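Local coordinates for protein chorismate mutase (Clostridium thermocellum, PDB 1XHO) that probably catalyses the rearrangement of chorismate to prephenate, the step that leads from the shikimate pathway toward phenylalanine and tyrosine, at residues K55-M60 with I89-M94; I71-F76 with M120-T125. All coordinates share one frame; numbering follows the deposited sequence.

Contact 1. Residues K55-M60 with I89-M94; sequences KLLKEM and IAARNM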
ATOM      1  N   LYS C  55      -7.845 -14.981 -12.204  1.00 29.71           N
ATOM      2  CA  LYS C  55      -7.299 -15.008 -13.561  1.00 30.90           C
ATOM      3  C   LYS C  55      -6.159 -13.996 -13.707  1.00 30.13           C
ATOM      4  O   LYS C  55      -5.141 -14.284 -14.338  1.00 31.78           O
ATOM      5  CB  LYS C  55      -8.402 -14.736 -14.601  1.00 30.99           C
ATOM      6  N   LEU C  56      -6.335 -12.822 -13.107  1.00 28.39           N
ATOM      7  CA  LEU C  56      -5.317 -11.777 -13.128  1.00 27.95           C
ATOM      8  C   LEU C  56      -4.035 -12.220 -12.413  1.00 26.46           C
ATOM      9  O   LEU C  56      -2.946 -12.061 -12.954  1.00 26.84           O
ATOM     10  CB  LEU C  56      -5.872 -10.476 -12.518  1.00 27.05           C
ATOM     11  CG  LEU C  56      -4.920  -9.285 -12.370  1.00 26.52           C
ATOM     12  CD1 LEU C  56      -4.237  -8.929 -13.695  1.00 26.67           C
ATOM     13  CD2 LEU C  56      -5.674  -8.078 -11.789  1.00 26.32           C
ATOM     14  N   LEU C  57      -4.167 -12.772 -11.209  1.00 27.17           N
ATOM     15  CA  LEU C  57      -3.011 -13.287 -10.457  1.00 27.86           C
ATOM     16  C   LEU C  57      -2.293 -14.422 -11.198  1.00 29.75           C
ATOM     17  O   LEU C  57      -1.075 -14.472 -11.200  1.00 30.73           O
ATOM     18  CB  LEU C  57      -3.441 -13.789  -9.076  1.00 27.93           C
ATOM     19  CG  LEU C  57      -4.023 -12.755  -8.110  1.00 30.52           C
ATOM     20  CD1 LEU C  57      -4.619 -13.448  -6.858  1.00 28.78           C
ATOM     21  CD2 LEU C  57      -2.960 -11.711  -7.740  1.00 30.06           C
ATOM     22  N   LYS C  58      -3.059 -15.332 -11.795  1.00 34.48           N
ATOM     23  CA  LYS C  58      -2.509 -16.473 -12.551  1.00 37.48           C
ATOM     24  C   LYS C  58      -1.701 -15.967 -13.750  1.00 37.53           C
ATOM     25  O   LYS C  58      -0.536 -16.306 -13.911  1.00 37.73           O
ATOM     26  CB  LYS C  58      -3.655 -17.411 -12.988  1.00 40.76           C
ATOM     27  CG  LYS C  58      -3.266 -18.625 -13.858  1.00 42.50           C
ATOM     28  CD  LYS C  58      -2.036 -19.387 -13.350  1.00 45.16           C
ATOM     29  CE  LYS C  58      -1.807 -20.672 -14.151  1.00 46.58           C
ATOM     30  NZ  LYS C  58      -2.777 -21.757 -13.801  1.00 49.08           N
ATOM     31  N   GLU C  59      -2.329 -15.108 -14.545  1.00 37.50           N
ATOM     32  CA  GLU C  59      -1.670 -14.362 -15.610  1.00 37.94           C
ATOM     33  C   GLU C  59      -0.389 -13.629 -15.144  1.00 37.11           C
ATOM     34  O   GLU C  59       0.650 -13.703 -15.806  1.00 35.30           O
ATOM     35  CB  GLU C  59      -2.671 -13.366 -16.188  1.00 40.76           C
ATOM     36  CG  GLU C  59      -2.191 -12.552 -17.365  1.00 44.02           C
ATOM     37  CD  GLU C  59      -2.156 -13.333 -18.649  1.00 46.02           C
ATOM     38  OE1 GLU C  59      -1.317 -14.256 -18.771  1.00 48.11           O
ATOM     39  OE2 GLU C  59      -2.965 -13.002 -19.543  1.00 45.96           O
HETATM   40  N   MSE C  60      -0.462 -12.928 -14.012  1.00 35.72           N
HETATM   41  CA  MSE C  60       0.717 -12.219 -13.478  1.00 35.00           C
HETATM   42  C   MSE C  60       1.858 -13.173 -13.117  1.00 34.66           C
HETATM   43  O   MSE C  60       3.026 -12.881 -13.386  1.00 34.83           O
HETATM   44  CB  MSE C  60       0.348 -11.384 -12.255  1.00 33.20           C
HETATM   45  CG  MSE C  60      -0.484 -10.170 -12.585  1.00 33.37           C
HETATM   46 SE   MSE C  60      -1.076  -9.251 -10.973  1.00 30.84          SE
HETATM   47  CE  MSE C  60       0.554  -8.367 -10.571  1.00 27.56           C
ATOM     48  N   ILE C  89      -9.297 -13.230  -1.452  1.00 34.83           N
ATOM     49  CA  ILE C  89      -9.812 -14.610  -1.463  1.00 37.60           C
ATOM     50  C   ILE C  89      -9.277 -15.402  -2.674  1.00 36.53           C
ATOM     51  O   ILE C  89      -9.035 -16.614  -2.563  1.00 36.72           O
ATOM     52  CB  ILE C  89     -11.363 -14.641  -1.463  1.00 38.07           C
ATOM     53  CG1 ILE C  89     -11.909 -14.109  -0.138  1.00 39.08           C
ATOM     54  CG2 ILE C  89     -11.883 -16.071  -1.691  1.00 40.25           C
ATOM     55  CD1 ILE C  89     -13.351 -13.605  -0.227  1.00 40.04           C
ATOM     56  N   ALA C  90      -9.083 -14.711  -3.807  1.00 32.99           N
ATOM     57  CA  ALA C  90      -8.551 -15.331  -5.026  1.00 33.12           C
ATOM     58  C   ALA C  90      -7.189 -15.979  -4.796  1.00 33.10           C
ATOM     59  O   ALA C  90      -6.963 -17.100  -5.246  1.00 32.19           O
ATOM     60  CB  ALA C  90      -8.471 -14.319  -6.167  1.00 31.68           C
ATOM     61  N   ALA C  91      -6.299 -15.281  -4.087  1.00 31.54           N
ATOM     62  CA  ALA C  91      -4.965 -15.812  -3.777  1.00 32.51           C
ATOM     63  C   ALA C  91      -5.050 -17.035  -2.865  1.00 35.48           C
ATOM     64  O   ALA C  91      -4.283 -17.988  -3.013  1.00 34.81           O
ATOM     65  CB  ALA C  91      -4.093 -14.730  -3.140  1.00 31.88           C
ATOM     66  N   ARG C  92      -5.987 -17.002  -1.924  1.00 39.30           N
ATOM     67  CA  ARG C  92      -6.219 -18.129  -1.027  1.00 43.63           C
ATOM     68  C   ARG C  92      -6.768 -19.359  -1.778  1.00 43.04           C
ATOM     69  O   ARG C  92      -6.339 -20.470  -1.514  1.00 41.17           O
ATOM     70  CB  ARG C  92      -7.165 -17.731   0.111  1.00 46.63           C
ATOM     71  CG  ARG C  92      -7.018 -18.618   1.319  1.00 51.26           C
ATOM     72  CD  ARG C  92      -8.205 -18.522   2.273  1.00 54.90           C
ATOM     73  NE  ARG C  92      -8.169 -19.611   3.250  1.00 56.02           N
ATOM     74  CZ  ARG C  92      -8.540 -20.868   3.003  1.00 57.17           C
ATOM     75  NH1 ARG C  92      -8.995 -21.226   1.803  1.00 57.89           N
ATOM     76  NH2 ARG C  92      -8.459 -21.780   3.969  1.00 57.79           N
ATOM     77  N   ASN C  93      -7.714 -19.145  -2.701  1.00 44.66           N
ATOM     78  CA  ASN C  93      -8.252 -20.225  -3.558  1.00 45.93           C
ATOM     79  C   ASN C  93      -7.155 -20.998  -4.286  1.00 47.93           C
ATOM     80  O   ASN C  93      -7.151 -22.234  -4.305  1.00 49.32           O
ATOM     81  CB  ASN C  93      -9.200 -19.664  -4.626  1.00 45.93           C
ATOM     82  CG  ASN C  93     -10.515 -19.183  -4.064  1.00 45.00           C
ATOM     83  OD1 ASN C  93     -10.734 -19.182  -2.853  1.00 44.60           O
ATOM     84  ND2 ASN C  93     -11.409 -18.765  -4.953  1.00 44.31           N
HETATM   85  N   MSE C  94      -6.227 -20.257  -4.881  1.00 48.01           N
HETATM   86  CA  MSE C  94      -5.152 -20.851  -5.673  1.00 49.47           C
HETATM   87  C   MSE C  94      -3.926 -21.269  -4.836  1.00 46.68           C
HETATM   88  O   MSE C  94      -2.834 -21.486  -5.374  1.00 47.12           O
HETATM   89  CB  MSE C  94      -4.751 -19.900  -6.802  1.00 50.68           C
HETATM   90  CG  MSE C  94      -4.156 -18.572  -6.363  1.00 52.61           C
HETATM   91 SE   MSE C  94      -4.312 -17.233  -7.792  1.00 53.85          SE
HETATM   92  CE  MSE C  94      -3.203 -18.178  -9.138  1.00 53.81           C
TER
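L57 and K58 are the residues of K55-M60 that meet I89-M94, and they touch A90, A91 and M94. The contact is van der Waals packing, with no bond between polar groups of the two segments. L57 comes first and does most of the work. Its CB points toward the short helix 89-93. CG lies anti to the carbonyl carbon, with chi1 at -63°, and this carries CD1 out to the turn of A90 and A91. CD1 lies 3.7 Å from A91 N and 4.0 Å from A90 CB. It is also 4.0 Å from A91 CB, so one methyl bridges two alanines. The small alanine side chains let the leucine come close to the helix backbone. CD2, the other branch, turns toward the sheet.

M94 covers L57 from a second side. It is a selenomethionine and the first residue past the end of helix 89-93. Its SE sits 3.8 Å from L57 CB and 3.9 Å from L57 CD1. The chain is extended at chi2 and bends at chi3, -62°, which lays the terminal methyl along the next residue, K58. There CE is 3.9 Å from K58 CA and 4.0 Å from K58 CB. The lysine thus offers the root of its side chain, while the rest of this exposed residue extends beyond the contact. W96 packs on both L57 and A91. N93 makes a weak hydrogen bond through ND2 to Q54 OE1, about one turn before L57 on helix 46-63. The arrangement is apolar helix-to-helix packing: the short helix 89-93 docks beside helix 46-63, which itself lies on the sheet of this type I chorismate mutase (AroH-like) fold.

Contact 2. Residues I71-F76 with M120-T125; sequences IISIIF and MMHVNT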
ATOM      1  N   ILE C  71       6.924 -14.502  -4.123  1.00 29.15           N
ATOM      2  CA  ILE C  71       6.045 -13.354  -3.842  1.00 29.73           C
ATOM      3  C   ILE C  71       6.239 -12.821  -2.413  1.00 29.29           C
ATOM      4  O   ILE C  71       6.122 -13.551  -1.439  1.00 29.00           O
ATOM      5  CB  ILE C  71       4.550 -13.714  -4.108  1.00 29.34           C
ATOM      6  CG1 ILE C  71       4.392 -14.275  -5.525  1.00 28.82           C
ATOM      7  CG2 ILE C  71       3.635 -12.497  -3.912  1.00 29.40           C
ATOM      8  CD1 ILE C  71       2.972 -14.640  -5.899  1.00 30.15           C
ATOM      9  N   ILE C  72       6.552 -11.535  -2.310  1.00 30.35           N
ATOM     10  CA  ILE C  72       6.775 -10.880  -1.023  1.00 27.13           C
ATOM     11  C   ILE C  72       5.434 -10.408  -0.443  1.00 27.41           C
ATOM     12  O   ILE C  72       5.108 -10.675   0.719  1.00 25.23           O
ATOM     13  CB  ILE C  72       7.743  -9.681  -1.182  1.00 26.90           C
ATOM     14  CG1 ILE C  72       9.094 -10.172  -1.739  1.00 24.72           C
ATOM     15  CG2 ILE C  72       7.911  -8.930   0.158  1.00 26.57           C
ATOM     16  CD1 ILE C  72      10.006  -9.066  -2.221  1.00 23.79           C
ATOM     17  N   SER C  73       4.652  -9.717  -1.266  1.00 27.73           N
ATOM     18  CA  SER C  73       3.378  -9.167  -0.816  1.00 26.20           C
ATOM     19  C   SER C  73       2.411  -8.904  -1.979  1.00 25.11           C
ATOM     20  O   SER C  73       2.824  -8.785  -3.142  1.00 23.01           O
ATOM     21  CB  SER C  73       3.616  -7.897   0.009  1.00 26.98           C
ATOM     22  OG  SER C  73       4.379  -6.939  -0.707  1.00 31.41           O
ATOM     23  N   ILE C  74       1.117  -8.866  -1.654  1.00 24.88           N
ATOM     24  CA  ILE C  74       0.090  -8.524  -2.626  1.00 22.92           C
ATOM     25  C   ILE C  74      -0.899  -7.529  -2.038  1.00 24.30           C
ATOM     26  O   ILE C  74      -1.564  -7.811  -1.035  1.00 23.79           O
ATOM     27  CB  ILE C  74      -0.669  -9.749  -3.182  1.00 22.25           C
ATOM     28  CG1 ILE C  74       0.308 -10.904  -3.459  1.00 22.76           C
ATOM     29  CG2 ILE C  74      -1.447  -9.312  -4.439  1.00 20.67           C
ATOM     30  CD1 ILE C  74      -0.259 -12.059  -4.226  1.00 23.71           C
ATOM     31  N   ILE C  75      -0.957  -6.355  -2.672  1.00 23.58           N
ATOM     32  CA  ILE C  75      -1.874  -5.289  -2.313  1.00 24.01           C
ATOM     33  C   ILE C  75      -2.965  -5.228  -3.376  1.00 22.97           C
ATOM     34  O   ILE C  75      -2.675  -5.141  -4.561  1.00 22.83           O
ATOM     35  CB  ILE C  75      -1.142  -3.921  -2.219  1.00 24.87           C
ATOM     36  CG1 ILE C  75      -0.117  -3.947  -1.063  1.00 26.41           C
ATOM     37  CG2 ILE C  75      -2.155  -2.763  -2.035  1.00 23.68           C
ATOM     38  CD1 ILE C  75       0.738  -2.657  -0.951  1.00 26.25           C
ATOM     39  N   PHE C  76      -4.217  -5.288  -2.937  1.00 25.12           N
ATOM     40  CA  PHE C  76      -5.369  -5.186  -3.825  1.00 23.68           C
ATOM     41  C   PHE C  76      -6.113  -3.873  -3.613  1.00 21.51           C
ATOM     42  O   PHE C  76      -6.234  -3.407  -2.486  1.00 18.96           O
ATOM     43  CB  PHE C  76      -6.342  -6.318  -3.544  1.00 24.11           C
ATOM     44  CG  PHE C  76      -5.750  -7.691  -3.686  1.00 24.15           C
ATOM     45  CD1 PHE C  76      -5.892  -8.409  -4.877  1.00 24.84           C
ATOM     46  CD2 PHE C  76      -5.077  -8.280  -2.626  1.00 23.66           C
ATOM     47  CE1 PHE C  76      -5.370  -9.690  -5.003  1.00 24.06           C
ATOM     48  CE2 PHE C  76      -4.534  -9.565  -2.749  1.00 25.55           C
ATOM     49  CZ  PHE C  76      -4.691 -10.275  -3.939  1.00 24.21           C
HETATM   50  N   MSE C 120      -0.938  -4.841  -6.867  1.00 25.78           N
HETATM   51  CA  MSE C 120       0.477  -4.515  -6.815  1.00 26.73           C
HETATM   52  C   MSE C 120       1.217  -5.657  -6.100  1.00 26.88           C
HETATM   53  O   MSE C 120       0.966  -5.955  -4.924  1.00 26.45           O
HETATM   54  CB  MSE C 120       0.706  -3.198  -6.087  1.00 27.60           C
HETATM   55  CG  MSE C 120       2.195  -2.868  -5.864  1.00 28.09           C
HETATM   56 SE   MSE C 120       2.474  -1.114  -5.051  1.00 30.45          SE
HETATM   57  CE  MSE C 120       2.464  -0.005  -6.721  1.00 28.13           C
HETATM   58  N   MSE C 121       2.134  -6.287  -6.817  1.00 26.34           N
HETATM   59  CA  MSE C 121       2.816  -7.460  -6.316  1.00 29.09           C
HETATM   60  C   MSE C 121       4.319  -7.227  -6.197  1.00 27.71           C
HETATM   61  O   MSE C 121       4.994  -7.055  -7.207  1.00 28.00           O
HETATM   62  CB  MSE C 121       2.536  -8.608  -7.273  1.00 31.41           C
HETATM   63  CG  MSE C 121       2.926  -9.967  -6.770  1.00 31.73           C
HETATM   64 SE   MSE C 121       2.556 -11.255  -8.154  1.00 32.61          SE
HETATM   65  CE  MSE C 121       0.661 -11.392  -8.102  1.00 30.01           C
ATOM     66  N   HIS C 122       4.838  -7.230  -4.966  1.00 26.48           N
ATOM     67  CA  HIS C 122       6.286  -7.190  -4.741  1.00 25.77           C
ATOM     68  C   HIS C 122       6.863  -8.616  -4.801  1.00 26.95           C
ATOM     69  O   HIS C 122       6.324  -9.530  -4.198  1.00 24.71           O
ATOM     70  CB  HIS C 122       6.615  -6.494  -3.413  1.00 24.79           C
ATOM     71  CG  HIS C 122       6.431  -5.010  -3.467  1.00 25.18           C
ATOM     72  ND1 HIS C 122       5.190  -4.408  -3.373  1.00 24.68           N
ATOM     73  CD2 HIS C 122       7.322  -4.010  -3.664  1.00 23.91           C
ATOM     74  CE1 HIS C 122       5.335  -3.098  -3.475  1.00 25.00           C
ATOM     75  NE2 HIS C 122       6.617  -2.830  -3.656  1.00 22.55           N
ATOM     76  N   VAL C 123       7.945  -8.802  -5.559  1.00 27.94           N
ATOM     77  CA  VAL C 123       8.481 -10.149  -5.792  1.00 28.19           C
ATOM     78  C   VAL C 123       9.985 -10.162  -5.722  1.00 28.07           C
ATOM     79  O   VAL C 123      10.629  -9.144  -5.915  1.00 26.30           O
ATOM     80  CB  VAL C 123       8.018 -10.768  -7.159  1.00 27.70           C
ATOM     81  CG1 VAL C 123       6.508 -10.844  -7.226  1.00 27.62           C
ATOM     82  CG2 VAL C 123       8.594 -10.012  -8.366  1.00 27.50           C
ATOM     83  N   ASN C 124      10.526 -11.333  -5.415  1.00 31.28           N
ATOM     84  CA  ASN C 124      11.955 -11.575  -5.508  1.00 34.11           C
ATOM     85  C   ASN C 124      12.167 -12.258  -6.853  1.00 37.45           C
ATOM     86  O   ASN C 124      11.540 -13.270  -7.141  1.00 40.21           O
ATOM     87  CB  ASN C 124      12.454 -12.407  -4.304  1.00 35.35           C
ATOM     88  CG  ASN C 124      12.760 -11.533  -3.067  1.00 36.49           C
ATOM     89  OD1 ASN C 124      13.353 -10.462  -3.193  1.00 39.82           O
ATOM     90  ND2 ASN C 124      12.350 -11.984  -1.877  1.00 38.31           N
ATOM     91  N   THR C 125      12.987 -11.648  -7.709  1.00 41.78           N
ATOM     92  CA  THR C 125      13.185 -12.137  -9.080  1.00 43.66           C
ATOM     93  C   THR C 125      14.593 -11.847  -9.594  1.00 46.56           C
ATOM     94  O   THR C 125      15.262 -10.932  -9.117  1.00 48.56           O
ATOM     95  CB  THR C 125      12.153 -11.525 -10.068  1.00 43.12           C
ATOM     96  OG1 THR C 125      12.329 -12.096 -11.372  1.00 41.86           O
ATOM     97  CG2 THR C 125      12.297 -10.012 -10.160  1.00 42.71           C
TER
HETATM   98  O   HOH W   1       2.721  -5.528  -2.594  1.00 16.61           O
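A classic beta bulge interrupts the antiparallel pairing of strands 71-78 and 116-124, neighbours in the mixed sheet of the AroH-like chorismate mutase fold. I72 and S73 both face H122. The carbonyl of H122 takes the N-H of I72 at 2.8 Å, N to O, while the bond from S73 N to the same O is weak. H122 N returns a bond to S73 O. Past the bulge the ladder is regular. I75 N donates to M120 O, nearly straight at 177°, and M120 N donates to I75 O at 2.9 Å.

I71, I74, M121 and V123 share the face turned to helix 46-63. I71 CG2 rests 3.9 Å from M121 CG. M121 is a selenomethionine and runs alongside I74. Its chain is extended through chi2 and bends at chi3, -74°, which brings CE to 4.0 Å from I74 CD1. At the bulge, I72 crosses N124 at about a right angle, with CG1 3.7 Å from N124 ND2.

S73, I75, M120 and H122 lie on the other face, which meets the neighbouring subunits of the trimer. S73 OG bonds to H122 NE2 of the second subunit. H122 NE2 bonds in turn to S73 OG of the third subunit. The same hydroxyl and imidazole also share one water within the chain. The water lies at the edge of the H122 ring, in its plane, 2.8 Å from ND1. It is 2.9 Å from S73 OG and donates a hydrogen bond to M120 O.

Overall arrangement
The centres of contact 1 and contact 2 lie about 12 Å apart; contact 2 is part of the sheet and contact 1 lies over one face of it. Their segments alternate along the chain: 55-60, 71-76, 89-94, then 120-125. Helix 46-63 leads into strand 71-78, and that strand leads on to helix 89-93. The two contacts touch directly. L57 CD2 packs 3.7 Å from M121 CE, and the methyl of M60 also reaches M121. Helix 46-63 packs on this face, with helix 89-93 beside it; at contact 2 the opposite face meets other subunits. The assembly is a trimer, as in AroH-type relatives, where active sites lie between subunits; the same probably holds here.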